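Local coordinates for putative polyphosphate kinase 2 family protein (Arthrobacter aurescens, PDB 3RHF) that probably acts as a polyphosphate kinase, transferring phosphate between polyphosphate and nucleotides, on a P-loop-type alpha/beta scaffold, at residues Asn248-Trp251 against Tyr252-Ala256. Sequence-based numbering, arbitrary orientation.
Sequences NKKW and YARIA. With FLC (citrate anion), chain G.
Lys249 O receives Ala253 N at 3.3 Å in an almost straight bond (175°), with a weak second one from Tyr252 N; Arg254 N to Lys250 O follows, and a weak Ile255 N to Trp251 O bond continues the helix. Among the apolar groups, the Trp251 indole lies against the Tyr252 backbone, its six-membered ring toward Ile255, CG set between backbone N and carbonyl carbon (chi1 67°). Tyr252 CB then sits over one face of the six-membered ring, a CH-pi contact 4.1 Å from its centroid, while Ile255 CD1 reaches Trp251 CZ3 at 3.9 Å. Replacing Trp251 by an alanine is likely to open a gap beside Ile255 CD1 and strip the ring from Tyr252 CB and its backbone. The polar contacts gather round a citrate, probably from the crystallisation liquor. Trp251 N gives its OG2 a 3.0 Å bond; Arg254 NH1 holds OHB at 2.9 Å and also OB1. Lys250 CB lies 3.6 Å above the Arg254 guanidinium plane, toward its rim, and Lys47 of helix 43-69 binds the same anion. This is the N-terminal end of helix 250-266, Lys249 at the N-cap, following strand 242-246, outermost in this chain's parallel sheet; Trp251 N-H, Arg254 and Lys47 are consistent with an anion-binding site.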
ATOM      1  N   ASN A 248     -16.694  17.334  -5.259  1.00 26.36           N
ATOM      2  CA  ASN A 248     -16.527  18.545  -4.438  1.00 28.08           C
ATOM      3  C   ASN A 248     -16.564  18.192  -2.956  1.00 27.39           C
ATOM      4  O   ASN A 248     -15.879  18.810  -2.184  1.00 27.10           O
ATOM      5  CB  ASN A 248     -17.603  19.645  -4.723  1.00 29.32           C
ATOM      6  CG  ASN A 248     -17.211  20.581  -5.844  1.00 30.17           C
ATOM      7  OD1 ASN A 248     -16.313  20.282  -6.614  1.00 31.38           O
ATOM      8  ND2 ASN A 248     -17.870  21.726  -5.929  1.00 31.72           N
ATOM      9  N   LYS A 249     -17.368  17.195  -2.591  1.00 27.46           N
ATOM     10  CA  LYS A 249     -17.324  16.646  -1.256  1.00 27.69           C
ATOM     11  C   LYS A 249     -16.397  15.448  -1.191  1.00 27.31           C
ATOM     12  O   LYS A 249     -16.717  14.410  -1.734  1.00 27.16           O
ATOM     13  CB  LYS A 249     -18.717  16.224  -0.817  1.00 28.24           C
ATOM     14  CG  LYS A 249     -19.634  17.387  -0.564  1.00 30.06           C
ATOM     15  CD  LYS A 249     -21.078  16.902  -0.446  1.00 32.41           C
ATOM     16  CE  LYS A 249     -22.014  17.998   0.062  1.00 35.62           C
ATOM     17  NZ  LYS A 249     -22.614  18.689  -1.073  1.00 38.76           N
ATOM     18  N   LYS A 250     -15.260  15.564  -0.508  1.00 27.66           N
ATOM     19  CA  LYS A 250     -14.318  14.455  -0.480  1.00 27.35           C
ATOM     20  C   LYS A 250     -14.940  13.200   0.125  1.00 26.65           C
ATOM     21  O   LYS A 250     -14.772  12.107  -0.395  1.00 26.11           O
ATOM     22  CB  LYS A 250     -13.038  14.837   0.265  1.00 28.31           C
ATOM     23  CG  LYS A 250     -12.099  15.878  -0.468  1.00 32.80           C
ATOM     24  CD  LYS A 250     -10.780  16.073   0.353  1.00 36.80           C
ATOM     25  CE  LYS A 250      -9.871  17.293  -0.016  1.00 38.75           C
ATOM     26  NZ  LYS A 250      -9.908  18.391   1.035  1.00 41.31           N
ATOM     27  N   TRP A 251     -15.695  13.366   1.208  1.00 26.74           N
ATOM     28  CA  TRP A 251     -16.297  12.245   1.903  1.00 25.83           C
ATOM     29  C   TRP A 251     -17.186  11.479   0.986  1.00 24.60           C
ATOM     30  O   TRP A 251     -17.254  10.263   1.089  1.00 25.06           O
ATOM     31  CB  TRP A 251     -17.077  12.674   3.166  1.00 26.63           C
ATOM     32  CG  TRP A 251     -18.309  13.502   2.894  1.00 26.81           C
ATOM     33  CD1 TRP A 251     -18.389  14.874   2.846  1.00 25.87           C
ATOM     34  CD2 TRP A 251     -19.633  13.015   2.643  1.00 24.55           C
ATOM     35  NE1 TRP A 251     -19.684  15.253   2.558  1.00 27.82           N
ATOM     36  CE2 TRP A 251     -20.460  14.130   2.424  1.00 25.03           C
ATOM     37  CE3 TRP A 251     -20.190  11.751   2.561  1.00 24.17           C
ATOM     38  CZ2 TRP A 251     -21.799  14.006   2.144  1.00 26.74           C
ATOM     39  CZ3 TRP A 251     -21.518  11.626   2.297  1.00 24.40           C
ATOM     40  CH2 TRP A 251     -22.318  12.746   2.098  1.00 27.88           C
ATOM     41  N   TYR A 252     -17.899  12.155   0.099  1.00 23.73           N
ATOM     42  CA  TYR A 252     -18.822  11.406  -0.793  1.00 22.60           C
ATOM     43  C   TYR A 252     -18.073  10.597  -1.858  1.00 21.88           C
ATOM     44  O   TYR A 252     -18.409   9.433  -2.131  1.00 20.49           O
ATOM     45  CB  TYR A 252     -19.833  12.291  -1.488  1.00 21.87           C
ATOM     46  CG  TYR A 252     -20.596  11.511  -2.551  1.00 21.49           C
ATOM     47  CD1 TYR A 252     -21.494  10.551  -2.203  1.00 21.58           C
ATOM     48  CD2 TYR A 252     -20.346  11.702  -3.892  1.00 21.43           C
ATOM     49  CE1 TYR A 252     -22.174   9.829  -3.149  1.00 23.57           C
ATOM     50  CE2 TYR A 252     -20.993  10.989  -4.845  1.00 22.34           C
ATOM     51  CZ  TYR A 252     -21.917  10.045  -4.480  1.00 24.55           C
ATOM     52  OH  TYR A 252     -22.597   9.324  -5.435  1.00 24.21           O
ATOM     53  N   ALA A 253     -17.098  11.243  -2.480  1.00 21.91           N
ATOM     54  CA  ALA A 253     -16.265  10.565  -3.475  1.00 22.88           C
ATOM     55  C   ALA A 253     -15.612   9.326  -2.863  1.00 23.23           C
ATOM     56  O   ALA A 253     -15.571   8.292  -3.498  1.00 25.05           O
ATOM     57  CB  ALA A 253     -15.219  11.498  -4.040  1.00 22.40           C
ATOM     58  N   ARG A 254     -15.127   9.408  -1.634  1.00 22.91           N
ATOM     59  CA  ARG A 254     -14.534   8.247  -1.044  1.00 23.18           C
ATOM     60  C   ARG A 254     -15.506   7.076  -0.971  1.00 23.90           C
ATOM     61  O   ARG A 254     -15.102   5.949  -1.291  1.00 25.86           O
ATOM     62  CB  ARG A 254     -14.037   8.529   0.350  1.00 23.78           C
ATOM     63  CG  ARG A 254     -12.848   9.422   0.404  1.00 24.69           C
ATOM     64  CD  ARG A 254     -12.523   9.800   1.824  1.00 25.95           C
ATOM     65  NE  ARG A 254     -11.599  10.938   1.824  1.00 30.46           N
ATOM     66  CZ  ARG A 254     -11.727  12.067   2.543  1.00 32.33           C
ATOM     67  NH1 ARG A 254     -12.724  12.274   3.400  1.00 30.22           N
ATOM     68  NH2 ARG A 254     -10.791  12.991   2.438  1.00 32.50           N
ATOM     69  N   ILE A 255     -16.736   7.293  -0.501  1.00 22.97           N
ATOM     70  CA  ILE A 255     -17.674   6.197  -0.383  1.00 22.59           C
ATOM     71  C   ILE A 255     -18.260   5.770  -1.719  1.00 22.66           C
ATOM     72  O   ILE A 255     -18.758   4.667  -1.853  1.00 21.27           O
ATOM     73  CB  ILE A 255     -18.810   6.474   0.589  1.00 23.36           C
ATOM     74  CG1 ILE A 255     -19.582   7.763   0.205  1.00 24.37           C
ATOM     75  CG2 ILE A 255     -18.279   6.511   1.990  1.00 20.78           C
ATOM     76  CD1 ILE A 255     -20.851   7.993   1.050  1.00 21.37           C
ATOM     77  N   ALA A 256     -18.192   6.634  -2.720  1.00 23.09           N
ATOM     78  CA  ALA A 256     -18.763   6.280  -4.030  1.00 23.18           C
ATOM     79  C   ALA A 256     -17.749   5.383  -4.744  1.00 22.38           C
ATOM     80  O   ALA A 256     -18.104   4.351  -5.324  1.00 21.49           O
ATOM     81  CB  ALA A 256     -19.129   7.540  -4.854  1.00 22.38           C
TER
HETATM   82  CAC FLC G 801     -13.309  16.194   7.237  1.00 61.56           C
HETATM   83  CA  FLC G 801     -14.136  16.403   5.955  1.00 59.95           C
HETATM   84  CB  FLC G 801     -13.441  15.993   4.611  1.00 59.12           C
HETATM   85  CBC FLC G 801     -11.962  15.686   4.798  1.00 58.56           C
HETATM   86  CG  FLC G 801     -13.636  17.081   3.488  1.00 56.35           C
HETATM   87  CGC FLC G 801     -14.947  16.987   2.693  1.00 50.67           C
HETATM   88  OA1 FLC G 801     -13.775  15.619   8.282  1.00 60.70           O
HETATM   89  OA2 FLC G 801     -12.130  16.646   7.216  1.00 63.25           O
HETATM   90  OB1 FLC G 801     -11.621  14.580   5.234  1.00 58.81           O
HETATM   91  OB2 FLC G 801     -11.096  16.534   4.514  1.00 60.63           O
HETATM   92  OG1 FLC G 801     -15.363  17.965   2.039  1.00 46.30           O
HETATM   93  OG2 FLC G 801     -15.566  15.910   2.700  1.00 43.50           O
HETATM   94  OHB FLC G 801     -14.025  14.742   4.175  1.00 58.17           O